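PDB 1JMX: amine Dehydrogenase from Pseudomonas putida, which probably transfers electrons through two covalently bound c-type hemes in the alpha subunit of a quinohemoprotein amine dehydrogenase. Local coordinates for residues S28-T33 / A116-H121; Q68-S73 / V109-R114; G77-M82 / V252-D257. One frame throughout, in Å; residues are numbered along the deposited sequence.

Interaction 1: S28-T33 / A116-H121. With HEC (heme c), chain F.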
loop_
_atom_site.group_PDB
_atom_site.type_symbol
_atom_site.label_atom_id
_atom_site.label_comp_id
_atom_site.label_asym_id
_atom_site.label_seq_id
_atom_site.Cartn_x
_atom_site.Cartn_y
_atom_site.Cartn_z
ATOM N N SER A 28 11.241 -26.257 -3.911
ATOM C CA SER A 28 11.674 -26.732 -5.220
ATOM C C SER A 28 10.599 -26.745 -6.299
ATOM O O SER A 28 10.768 -27.392 -7.330
ATOM C CB SER A 28 12.261 -28.137 -5.082
ATOM O OG SER A 28 13.216 -28.176 -4.041
ATOM N N HIS A 29 9.519 -26.001 -6.095
ATOM C CA HIS A 29 8.421 -25.992 -7.054
ATOM C C HIS A 29 8.013 -24.573 -7.435
ATOM O O HIS A 29 6.885 -24.324 -7.868
ATOM C CB HIS A 29 7.236 -26.741 -6.448
ATOM C CG HIS A 29 7.628 -28.001 -5.749
ATOM N ND1 HIS A 29 7.721 -29.212 -6.396
ATOM C CD2 HIS A 29 8.026 -28.224 -4.475
ATOM C CE1 HIS A 29 8.164 -30.128 -5.553
ATOM N NE2 HIS A 29 8.357 -29.553 -4.381
ATOM N N GLN A 30 8.957 -23.653 -7.261
ATOM C CA GLN A 30 8.748 -22.251 -7.562
ATOM C C GLN A 30 10.045 -21.651 -8.107
ATOM O O GLN A 30 11.138 -22.080 -7.734
ATOM C CB GLN A 30 8.347 -21.509 -6.283
ATOM C CG GLN A 30 7.083 -22.022 -5.607
ATOM C CD GLN A 30 6.832 -21.367 -4.265
ATOM O OE1 GLN A 30 7.521 -20.420 -3.884
ATOM N NE2 GLN A 30 5.856 -21.876 -3.534
ATOM N N ARG A 31 9.918 -20.690 -9.020
ATOM C CA ARG A 31 11.078 -19.989 -9.596
ATOM C C ARG A 31 10.832 -18.502 -9.412
ATOM O O ARG A 31 9.741 -18.017 -9.696
ATOM C CB ARG A 31 11.263 -20.316 -11.081
ATOM C CG ARG A 31 11.674 -21.751 -11.331
ATOM C CD ARG A 31 12.145 -21.990 -12.745
ATOM N NE ARG A 31 11.070 -21.966 -13.727
ATOM C CZ ARG A 31 10.908 -20.997 -14.620
ATOM N NH1 ARG A 31 11.748 -19.972 -14.639
ATOM N NH2 ARG A 31 9.949 -21.079 -15.534
ATOM N N LYS A 32 11.823 -17.793 -8.886
ATOM C CA LYS A 32 11.686 -16.358 -8.639
ATOM C C LYS A 32 12.992 -15.615 -8.929
ATOM O O LYS A 32 14.036 -16.225 -9.192
ATOM C CB LYS A 32 11.325 -16.097 -7.166
ATOM C CG LYS A 32 10.405 -17.109 -6.494
ATOM C CD LYS A 32 10.405 -16.884 -4.987
ATOM C CE LYS A 32 9.730 -18.018 -4.229
ATOM N NZ LYS A 32 8.280 -17.843 -4.110
ATOM N N THR A 33 12.923 -14.291 -8.839
ATOM C CA THR A 33 14.084 -13.433 -9.043
ATOM C C THR A 33 14.888 -13.468 -7.739
ATOM O O THR A 33 14.420 -14.017 -6.739
ATOM C CB THR A 33 13.656 -11.959 -9.321
ATOM O OG1 THR A 33 12.961 -11.430 -8.184
ATOM C CG2 THR A 33 12.764 -11.873 -10.551
ATOM N N ALA A 116 0.154 -24.848 -11.001
ATOM C CA ALA A 116 -1.144 -24.513 -10.415
ATOM C C ALA A 116 -1.299 -24.745 -8.912
ATOM O O ALA A 116 -1.902 -23.920 -8.229
ATOM C CB ALA A 116 -2.265 -25.207 -11.173
ATOM N N LYS A 117 -0.757 -25.846 -8.391
ATOM C CA LYS A 117 -0.877 -26.146 -6.959
ATOM C C LYS A 117 -0.140 -25.147 -6.078
ATOM O O LYS A 117 -0.572 -24.866 -4.956
ATOM C CB LYS A 117 -0.412 -27.574 -6.659
ATOM C CG LYS A 117 -0.379 -27.956 -5.164
ATOM C CD LYS A 117 -1.738 -27.787 -4.456
ATOM C CE LYS A 117 -2.831 -28.673 -5.059
ATOM N NZ LYS A 117 -4.139 -28.603 -4.310
ATOM N N GLU A 118 0.976 -24.625 -6.579
ATOM C CA GLU A 118 1.756 -23.643 -5.835
ATOM C C GLU A 118 1.058 -22.282 -5.869
ATOM O O GLU A 118 1.238 -21.471 -4.961
ATOM C CB GLU A 118 3.179 -23.553 -6.383
ATOM C CG GLU A 118 3.960 -24.860 -6.272
ATOM C CD GLU A 118 4.166 -25.298 -4.837
ATOM O OE1 GLU A 118 4.635 -24.474 -4.042
ATOM O OE2 GLU A 118 3.870 -26.460 -4.495
ATOM N N TRP A 119 0.263 -22.042 -6.912
ATOM C CA TRP A 119 -0.503 -20.804 -7.035
ATOM C C TRP A 119 -1.715 -20.937 -6.113
ATOM O O TRP A 119 -2.177 -19.949 -5.544
ATOM C CB TRP A 119 -0.979 -20.556 -8.481
ATOM C CG TRP A 119 0.051 -19.957 -9.415
ATOM C CD1 TRP A 119 0.474 -20.481 -10.602
ATOM C CD2 TRP A 119 0.761 -18.716 -9.249
ATOM N NE1 TRP A 119 1.401 -19.648 -11.188
ATOM C CE2 TRP A 119 1.600 -18.559 -10.381
ATOM C CE3 TRP A 119 0.774 -17.723 -8.258
ATOM C CZ2 TRP A 119 2.443 -17.453 -10.548
ATOM C CZ3 TRP A 119 1.617 -16.616 -8.427
ATOM C CH2 TRP A 119 2.438 -16.496 -9.564
ATOM N N GLU A 120 -2.222 -22.166 -5.974
ATOM C CA GLU A 120 -3.363 -22.441 -5.101
ATOM C C GLU A 120 -2.948 -22.293 -3.626
ATOM O O GLU A 120 -3.705 -21.753 -2.817
ATOM C CB GLU A 120 -3.911 -23.845 -5.342
ATOM C CG GLU A 120 -5.171 -24.125 -4.545
ATOM C CD GLU A 120 -5.499 -25.606 -4.439
ATOM O OE1 GLU A 120 -5.620 -26.116 -3.300
ATOM O OE2 GLU A 120 -5.638 -26.264 -5.485
ATOM N N HIS A 121 -1.749 -22.769 -3.289
ATOM C CA HIS A 121 -1.227 -22.657 -1.925
ATOM C C HIS A 121 -1.038 -21.182 -1.599
ATOM O O HIS A 121 -1.259 -20.759 -0.464
ATOM C CB HIS A 121 0.129 -23.348 -1.782
ATOM C CG HIS A 121 0.051 -24.834 -1.636
ATOM N ND1 HIS A 121 -0.968 -25.465 -0.955
ATOM C CD2 HIS A 121 0.887 -25.814 -2.055
ATOM C CE1 HIS A 121 -0.760 -26.769 -0.962
ATOM N NE2 HIS A 121 0.360 -27.007 -1.622
HETATM FE FE HEC F . 9.131 -21.945 4.501
HETATM C CHA HEC F . 6.241 -21.522 2.818
HETATM C CHB HEC F . 10.880 -21.306 1.679
HETATM C CHC HEC F . 12.053 -22.397 6.208
HETATM C CHD HEC F . 7.362 -22.607 7.367
HETATM N NA HEC F . 8.661 -21.509 2.650
HETATM C C1A HEC F . 7.412 -21.369 2.105
HETATM C C2A HEC F . 7.487 -21.043 0.687
HETATM C C3A HEC F . 8.791 -20.984 0.378
HETATM C C4A HEC F . 9.521 -21.272 1.594
HETATM C CMA HEC F . 9.377 -20.678 -0.986
HETATM C CAA HEC F . 6.311 -20.819 -0.236
HETATM C CBA HEC F . 6.043 -19.334 -0.345
HETATM C CGA HEC F . 4.871 -19.003 -1.250
HETATM O O1A HEC F . 4.243 -19.919 -1.806
HETATM O O2A HEC F . 4.577 -17.803 -1.404
HETATM N NB HEC F . 11.040 -21.865 4.052
HETATM C C1B HEC F . 11.613 -21.580 2.811
HETATM C C2B HEC F . 13.037 -21.617 2.820
HETATM C C3B HEC F . 13.374 -21.940 4.105
HETATM C C4B HEC F . 12.140 -22.081 4.865
HETATM C CMB HEC F . 13.969 -21.357 1.617
HETATM C CAB HEC F . 14.806 -22.114 4.568
HETATM C CBB HEC F . 15.606 -20.879 4.991
HETATM N NC HEC F . 9.601 -22.399 6.382
HETATM C C1C HEC F . 10.873 -22.546 6.920
HETATM C C2C HEC F . 10.826 -22.880 8.322
HETATM C C3C HEC F . 9.533 -22.954 8.650
HETATM C C4C HEC F . 8.758 -22.643 7.444
HETATM C CMC HEC F . 12.038 -23.114 9.223
HETATM C CAC HEC F . 9.024 -23.525 9.964
HETATM C CBC HEC F . 8.883 -22.673 11.210
HETATM N ND HEC F . 7.205 -22.042 4.999
HETATM C C1D HEC F . 6.631 -22.323 6.219
HETATM C C2D HEC F . 5.164 -22.289 6.153
HETATM C C3D HEC F . 4.883 -21.979 4.854
HETATM C C4D HEC F . 6.135 -21.835 4.172
HETATM C CMD HEC F . 4.180 -22.549 7.300
HETATM C CAD HEC F . 3.519 -21.801 4.190
HETATM C CBD HEC F . 2.885 -20.425 4.328
HETATM C CGD HEC F . 3.744 -19.316 3.771
HETATM O O1D HEC F . 4.310 -18.547 4.552
HETATM O O2D HEC F . 3.862 -19.197 2.543
#
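Gln-30 meets Glu-118 through the end of its side chain. The CB of Gln-30 does not point at the helix; the extended chain beyond it (chi2 173°) brings the amide there. Its CG lies 3.8 Å from Glu-118 OE1. Next, Gln-30 CD comes within 3.9 Å of O1A of the chain F heme. At the tip the amide atoms divide the work. Gln-30 OE1 accepts a 2.7 Å hydrogen bond from Lys-32 NZ. Gln-30 NE2 gives a fairly straight bond (2.9 Å, 159°) to Glu-118 OE1, on the lone pair that faces away from the other oxygen. Gln-30 NE2 also bonds O1A of that heme at 3.1 Å, less straight. NE2 has two acceptors and OE1 a lysine donor, which should fix the amide's flip. Amide and carboxylate planes are turned 46° apart. Glu-118 OE1 also forms a salt bridge with Arg-26, which balances its charge. His-29 adds van der Waals contact: its CB lies 3.8 Å from Glu-118 CD, while its NE2 hydrogen-bonds Glu-19. The buried site is a heme-propionate pocket of the diheme cytochrome c domain, where Gln-30 of the loop binds a propionate and Glu-118 of helix 116-129 holds Gln-30 from the second shell.

Interaction 2: Q68-S73 / V109-R114; sequences QGLAPS and VALQRR. With HEC (heme c), chain E.
Leu-70 sets one methyl against the backbone of Leu-111 and the other against the side chain of Arg-113. The second segment runs from the end of helix 107-110 into strand 112-113, part of a small antiparallel sheet in the diheme cytochrome c domain. The CB of Leu-70 points at this segment. Its CD1 sits 3.4 Å from Leu-111 O, and 4.3 Å from Leu-111 CD2. Its CD2 rests 3.6 Å from Arg-113 CG. The side chains of Leu-70 and Arg-113 cross at about a right angle, and the leucine meets the arginine at CB and CG.

Arg-113 then bends at chi2 (-59°), which turns its guanidinium back along its own segment. There NH1 of Arg-113 bonds Ala-110 O at 2.7 Å and Gln-112 O at 3.0 Å. Both oxygens lie near the guanidinium plane, but NH1 stands above each carbonyl plane. This ties the helix end to the strand.

The CB of Gln-112 points away from segment 68-73, and the amide at its end reaches the chain E heme. Arg-114 grips its OE1 side-on, with NE and NH2 of Arg-114 each 2.9 Å from Gln-112 OE1. The oxygen lies in the guanidinium plane. Lys-32 NZ is a further donor to it. An alanine at Gln-112 would probably leave Arg-114 and Lys-32 without this shared acceptor and open a gap beside methyl CMA of the chain E heme. Arg-114 also bonds a propionate of the chain F heme through NH1. At the tip of the glutamine, Gln-112 NE2 packs 3.4 Å from CMA of the chain E heme.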
loop_
_atom_site.group_PDB
_atom_site.type_symbol
_atom_site.label_atom_id
_atom_site.label_comp_id
_atom_site.label_asym_id
_atom_site.label_seq_id
_atom_site.Cartn_x
_atom_site.Cartn_y
_atom_site.Cartn_z
ATOM N N GLN A 68 16.758 -21.990 -9.303
ATOM C CA GLN A 68 15.385 -21.696 -9.688
ATOM C C GLN A 68 15.145 -20.217 -9.956
ATOM O O GLN A 68 14.515 -19.513 -9.170
ATOM C CB GLN A 68 14.441 -22.212 -8.608
ATOM C CG GLN A 68 14.455 -23.727 -8.471
ATOM C CD GLN A 68 14.267 -24.171 -7.042
ATOM O OE1 GLN A 68 14.937 -25.093 -6.576
ATOM N NE2 GLN A 68 13.373 -23.507 -6.329
ATOM N N GLY A 69 15.661 -19.757 -11.085
ATOM C CA GLY A 69 15.491 -18.371 -11.467
ATOM C C GLY A 69 14.611 -18.264 -12.693
ATOM O O GLY A 69 13.972 -19.233 -13.102
ATOM N N LEU A 70 14.561 -17.072 -13.270
ATOM C CA LEU A 70 13.756 -16.846 -14.458
ATOM C C LEU A 70 14.672 -16.588 -15.647
ATOM O O LEU A 70 15.761 -16.046 -15.495
ATOM C CB LEU A 70 12.850 -15.623 -14.272
ATOM C CG LEU A 70 11.903 -15.508 -13.083
ATOM C CD1 LEU A 70 11.056 -14.261 -13.253
ATOM C CD2 LEU A 70 11.015 -16.723 -12.994
ATOM N N ALA A 71 14.243 -17.008 -16.827
ATOM C CA ALA A 71 15.009 -16.738 -18.028
ATOM C C ALA A 71 14.864 -15.224 -18.269
ATOM O O ALA A 71 13.938 -14.593 -17.755
ATOM C CB ALA A 71 14.442 -17.524 -19.197
ATOM N N PRO A 72 15.802 -14.615 -19.010
ATOM C CA PRO A 72 15.710 -13.180 -19.269
ATOM C C PRO A 72 14.356 -12.758 -19.839
ATOM O O PRO A 72 13.738 -11.825 -19.341
ATOM C CB PRO A 72 16.848 -12.949 -20.260
ATOM C CG PRO A 72 17.865 -13.939 -19.806
ATOM C CD PRO A 72 17.033 -15.171 -19.597
ATOM N N SER A 73 13.874 -13.493 -20.835
ATOM C CA SER A 73 12.601 -13.187 -21.470
ATOM C C SER A 73 11.389 -13.338 -20.552
ATOM O O SER A 73 10.304 -12.876 -20.882
ATOM C CB SER A 73 12.420 -14.026 -22.733
ATOM O OG SER A 73 12.372 -15.403 -22.432
ATOM N N VAL A 109 3.892 -10.536 -8.935
ATOM C CA VAL A 109 3.257 -11.781 -9.333
ATOM C C VAL A 109 3.909 -12.314 -10.613
ATOM O O VAL A 109 4.275 -13.485 -10.686
ATOM C CB VAL A 109 1.750 -11.550 -9.597
ATOM C CG1 VAL A 109 1.080 -12.828 -10.059
ATOM C CG2 VAL A 109 1.077 -11.006 -8.354
ATOM N N ALA A 110 4.055 -11.439 -11.609
ATOM C CA ALA A 110 4.641 -11.787 -12.903
ATOM C C ALA A 110 6.126 -12.146 -12.849
ATOM O O ALA A 110 6.656 -12.738 -13.784
ATOM C CB ALA A 110 4.406 -10.663 -13.897
ATOM N N LEU A 111 6.796 -11.794 -11.755
ATOM C CA LEU A 111 8.211 -12.111 -11.596
ATOM C C LEU A 111 8.420 -13.467 -10.921
ATOM O O LEU A 111 9.473 -13.736 -10.342
ATOM C CB LEU A 111 8.943 -10.995 -10.843
ATOM C CG LEU A 111 9.235 -9.757 -11.692
ATOM C CD1 LEU A 111 9.678 -8.610 -10.817
ATOM C CD2 LEU A 111 10.286 -10.083 -12.744
ATOM N N GLN A 112 7.398 -14.314 -11.005
ATOM C CA GLN A 112 7.435 -15.660 -10.442
ATOM C C GLN A 112 6.803 -16.669 -11.402
ATOM O O GLN A 112 5.944 -16.328 -12.210
ATOM C CB GLN A 112 6.727 -15.715 -9.080
ATOM C CG GLN A 112 7.417 -14.915 -7.983
ATOM C CD GLN A 112 7.030 -15.365 -6.590
ATOM O OE1 GLN A 112 6.536 -16.473 -6.400
ATOM N NE2 GLN A 112 7.275 -14.513 -5.604
ATOM N N ARG A 113 7.283 -17.904 -11.335
ATOM C CA ARG A 113 6.782 -18.992 -12.165
ATOM C C ARG A 113 6.434 -20.161 -11.233
ATOM O O ARG A 113 7.263 -20.598 -10.437
ATOM C CB ARG A 113 7.841 -19.397 -13.195
ATOM C CG ARG A 113 8.086 -18.360 -14.286
ATOM C CD ARG A 113 6.805 -18.092 -15.047
ATOM N NE ARG A 113 6.963 -17.142 -16.143
ATOM C CZ ARG A 113 7.006 -15.818 -16.002
ATOM N NH1 ARG A 113 6.916 -15.266 -14.795
ATOM N NH2 ARG A 113 7.094 -15.039 -17.073
ATOM N N ARG A 114 5.196 -20.636 -11.299
ATOM C CA ARG A 114 4.745 -21.722 -10.423
ATOM C C ARG A 114 3.695 -22.611 -11.064
ATOM O O ARG A 114 2.978 -22.181 -11.967
ATOM C CB ARG A 114 4.075 -21.151 -9.169
ATOM C CG ARG A 114 4.856 -20.159 -8.356
ATOM C CD ARG A 114 3.945 -19.589 -7.300
ATOM N NE ARG A 114 4.636 -18.704 -6.379
ATOM C CZ ARG A 114 4.423 -18.683 -5.071
ATOM N NH1 ARG A 114 3.541 -19.506 -4.523
ATOM N NH2 ARG A 114 5.062 -17.807 -4.316
HETATM FE FE HEC E . 0.190 -10.986 -2.511
HETATM C CHA HEC E . 3.203 -11.389 -1.123
HETATM C CHB HEC E . 1.107 -13.080 -4.995
HETATM C CHC HEC E . -2.913 -10.740 -3.846
HETATM C CHD HEC E . -0.721 -8.890 0.046
HETATM N NA HEC E . 1.806 -11.987 -2.971
HETATM C C1A HEC E . 2.978 -12.041 -2.290
HETATM C C2A HEC E . 3.942 -12.882 -2.941
HETATM C C3A HEC E . 3.352 -13.344 -4.042
HETATM C C4A HEC E . 2.022 -12.800 -4.051
HETATM C CMA HEC E . 3.960 -14.281 -5.071
HETATM C CAA HEC E . 5.336 -13.177 -2.436
HETATM C CBA HEC E . 5.305 -14.659 -2.065
HETATM C CGA HEC E . 6.572 -15.241 -1.493
HETATM O O1A HEC E . 7.566 -14.556 -1.325
HETATM O O2A HEC E . 6.558 -16.417 -1.197
HETATM N NB HEC E . -0.703 -11.733 -4.072
HETATM C C1B HEC E . -0.176 -12.606 -5.024
HETATM C C2B HEC E . -1.110 -12.995 -6.026
HETATM C C3B HEC E . -2.270 -12.359 -5.696
HETATM C C4B HEC E . -2.005 -11.555 -4.496
HETATM C CMB HEC E . -0.849 -13.955 -7.204
HETATM C CAB HEC E . -3.560 -12.528 -6.485
HETATM C CBB HEC E . -4.624 -13.413 -5.829
HETATM N NC HEC E . -1.451 -9.999 -2.020
HETATM C C1C HEC E . -2.652 -10.003 -2.695
HETATM C C2C HEC E . -3.621 -9.157 -2.062
HETATM C C3C HEC E . -3.024 -8.628 -0.991
HETATM C C4C HEC E . -1.668 -9.162 -0.942
HETATM C CMC HEC E . -5.053 -8.929 -2.553
HETATM C CAC HEC E . -3.664 -7.557 -0.136
HETATM C CBC HEC E . -4.525 -7.934 1.055
HETATM N ND HEC E . 1.045 -10.290 -0.883
HETATM C C1D HEC E . 0.553 -9.434 0.082
HETATM C C2D HEC E . 1.538 -9.195 1.140
HETATM C C3D HEC E . 2.635 -9.941 0.757
HETATM C C4D HEC E . 2.306 -10.571 -0.460
HETATM C CMD HEC E . 1.354 -8.314 2.373
HETATM C CAD HEC E . 4.007 -10.155 1.409
HETATM C CBD HEC E . 4.314 -9.388 2.651
HETATM C CGD HEC E . 5.058 -8.134 2.331
HETATM O O1D HEC E . 4.924 -7.633 1.191
HETATM O O2D HEC E . 5.788 -7.630 3.214
#

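Interaction 3: G77-M82 / V252-D257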
loop_
_atom_site.group_PDB
_atom_site.type_symbol
_atom_site.label_atom_id
_atom_site.label_comp_id
_atom_site.label_asym_id
_atom_site.label_seq_id
_atom_site.Cartn_x
_atom_site.Cartn_y
_atom_site.Cartn_z
ATOM N N GLY A 77 9.414 -6.696 -19.558
ATOM C CA GLY A 77 8.278 -5.845 -19.247
ATOM C C GLY A 77 7.963 -5.619 -17.779
ATOM O O GLY A 77 7.146 -4.758 -17.457
ATOM N N VAL A 78 8.581 -6.389 -16.887
ATOM C CA VAL A 78 8.334 -6.225 -15.456
ATOM C C VAL A 78 9.621 -5.979 -14.657
ATOM O O VAL A 78 9.628 -6.081 -13.428
ATOM C CB VAL A 78 7.501 -7.414 -14.848
ATOM C CG1 VAL A 78 6.044 -7.304 -15.262
ATOM C CG2 VAL A 78 8.050 -8.758 -15.287
ATOM N N ARG A 79 10.687 -5.581 -15.353
ATOM C CA ARG A 79 11.958 -5.319 -14.696
ATOM C C ARG A 79 11.956 -4.048 -13.840
ATOM O O ARG A 79 12.812 -3.883 -12.976
ATOM C CB ARG A 79 13.100 -5.299 -15.718
ATOM C CG ARG A 79 13.311 -6.639 -16.430
ATOM C CD ARG A 79 14.639 -6.686 -17.183
ATOM N NE ARG A 79 15.775 -6.502 -16.282
ATOM C CZ ARG A 79 16.314 -7.470 -15.548
ATOM N NH1 ARG A 79 15.840 -8.704 -15.616
ATOM N NH2 ARG A 79 17.281 -7.193 -14.687
ATOM N N TYR A 80 10.976 -3.174 -14.062
ATOM C CA TYR A 80 10.853 -1.931 -13.301
ATOM C C TYR A 80 10.696 -2.171 -11.804
ATOM O O TYR A 80 11.037 -1.309 -10.996
ATOM C CB TYR A 80 9.675 -1.085 -13.805
ATOM C CG TYR A 80 8.321 -1.767 -13.753
ATOM C CD1 TYR A 80 7.813 -2.422 -14.872
ATOM C CD2 TYR A 80 7.550 -1.767 -12.585
ATOM C CE1 TYR A 80 6.579 -3.064 -14.840
ATOM C CE2 TYR A 80 6.302 -2.411 -12.538
ATOM C CZ TYR A 80 5.831 -3.058 -13.672
ATOM O OH TYR A 80 4.624 -3.713 -13.655
ATOM N N ALA A 81 10.167 -3.339 -11.440
ATOM C CA ALA A 81 9.963 -3.705 -10.033
ATOM C C ALA A 81 11.300 -3.903 -9.317
ATOM O O ALA A 81 11.496 -3.400 -8.211
ATOM C CB ALA A 81 9.098 -4.967 -9.925
ATOM N N MET A 82 12.214 -4.631 -9.959
ATOM C CA MET A 82 13.543 -4.882 -9.395
ATOM C C MET A 82 14.363 -3.595 -9.450
ATOM O O MET A 82 15.226 -3.361 -8.605
ATOM C CB MET A 82 14.273 -5.981 -10.173
ATOM C CG MET A 82 13.631 -7.357 -10.092
ATOM S SD MET A 82 14.468 -8.592 -11.118
ATOM C CE MET A 82 13.747 -8.227 -12.697
ATOM N N VAL A 252 21.054 -2.464 -10.462
ATOM C CA VAL A 252 20.213 -3.594 -10.824
ATOM C C VAL A 252 20.206 -3.610 -12.352
ATOM O O VAL A 252 19.453 -2.870 -13.002
ATOM C CB VAL A 252 18.780 -3.453 -10.250
ATOM C CG1 VAL A 252 17.894 -4.573 -10.755
ATOM C CG2 VAL A 252 18.826 -3.448 -8.727
ATOM N N PHE A 253 21.125 -4.383 -12.917
ATOM C CA PHE A 253 21.249 -4.483 -14.364
ATOM C C PHE A 253 21.013 -5.903 -14.827
ATOM O O PHE A 253 21.021 -6.848 -14.035
ATOM C CB PHE A 253 22.658 -4.085 -14.842
ATOM C CG PHE A 253 23.154 -2.766 -14.318
ATOM C CD1 PHE A 253 22.287 -1.705 -14.095
ATOM C CD2 PHE A 253 24.506 -2.592 -14.038
ATOM C CE1 PHE A 253 22.757 -0.493 -13.598
ATOM C CE2 PHE A 253 24.983 -1.383 -13.543
ATOM C CZ PHE A 253 24.101 -0.332 -13.322
ATOM N N ALA A 254 20.786 -6.025 -16.127
ATOM C CA ALA A 254 20.613 -7.301 -16.782
ATOM C C ALA A 254 21.812 -7.273 -17.710
ATOM O O ALA A 254 21.946 -6.366 -18.522
ATOM C CB ALA A 254 19.334 -7.331 -17.570
ATOM N N ALA A 255 22.745 -8.190 -17.476
ATOM C CA ALA A 255 23.963 -8.305 -18.267
ATOM C C ALA A 255 23.781 -9.392 -19.310
ATOM O O ALA A 255 23.854 -10.584 -19.004
ATOM C CB ALA A 255 25.142 -8.628 -17.358
ATOM N N LEU A 256 23.543 -8.974 -20.546
ATOM C CA LEU A 256 23.328 -9.900 -21.648
ATOM C C LEU A 256 24.046 -9.467 -22.929
ATOM O O LEU A 256 23.994 -8.294 -23.302
ATOM C CB LEU A 256 21.828 -10.000 -21.939
ATOM C CG LEU A 256 20.910 -10.512 -20.826
ATOM C CD1 LEU A 256 19.459 -10.203 -21.179
ATOM C CD2 LEU A 256 21.140 -12.013 -20.609
ATOM N N ASP A 257 24.723 -10.412 -23.586
ATOM C CA ASP A 257 25.408 -10.141 -24.855
ATOM C C ASP A 257 26.437 -8.988 -24.749
ATOM O O ASP A 257 26.539 -8.143 -25.640
ATOM C CB ASP A 257 24.313 -9.882 -25.922
ATOM C CG ASP A 257 24.858 -9.383 -27.258
ATOM O OD1 ASP A 257 25.425 -10.193 -28.030
ATOM O OD2 ASP A 257 24.685 -8.169 -27.543
HETATM O O HOH W 1 17.683 -4.398 -14.837
#
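Met-82 and Val-252 make the apolar part of this contact. Met-82 CB lies 3.9 Å from Val-252 CG1. Both methyls of the valine also press on the backbone: Val-252 CG1 and CG2 are each 3.6 Å from Met-82 O. The CB of Met-82 points at the strand, but the rest of its chain leads away. It bends at chi3 (-82°), and its methyl CE ends against Arg-79 instead.

The second kind of contact is van der Waals packing over the faces of a charged group. The guanidinium of Arg-79 is sandwiched between two methyl groups. On one face is Ala-254 CB, 3.5 Å from Arg-79 NH2. On the opposite face is Met-82 CE, 3.6 Å above the plane. Both are offset toward the rim. The bend of Arg-79 at chi3 (60°) helps bring the group between them. The two methyls should limit its tilting.

Polar links run along the edge of the same guanidinium. A water lies there in plane. It accepts from Arg-79 NH2 at 2.8 Å and bonds Val-252 O at 3.0 Å, so it bridges turn and strand. The charge is met beyond the segments. Arg-79 NH1 makes a salt bridge with Glu-237 and a hydrogen bond with Thr-75. Glu-237 sits on strand 237-244, the neighbour of strand 247-256.

Val-252 and Ala-254 turn the same way, toward the turn, as alternate residues of a strand do. Phe-253 between them points away and stacks on Phe-276. The type I beta turn from Val-78 to Ala-81 presents Arg-79 to the strand, and Met-82 follows it. The contact is an interdomain interface, joining the heme-binding domain to the eight-stranded antiparallel barrel of domain II.

Overall arrangement
Interactions 1 and 2 belong to the heme-binding domain, their centres 10 Å apart. Strands 31-32 and 112-113 pair antiparallel, so both contacts reach one small sheet; helix 116-129 comes soon after. Along the chain interaction 2 is nested within the loop closed by interaction 1. Interaction 3 lies 12 Å from interaction 2 and 22 Å from interaction 1, between centres. Its segments alternate along the chain with those of both others. Leu-111 packs on the turn at 77-82, and Pro-72 meets Leu-256 of the barrel segment. The three contacts are linked by packing, running from the heme-propionate region to the domain II barrel.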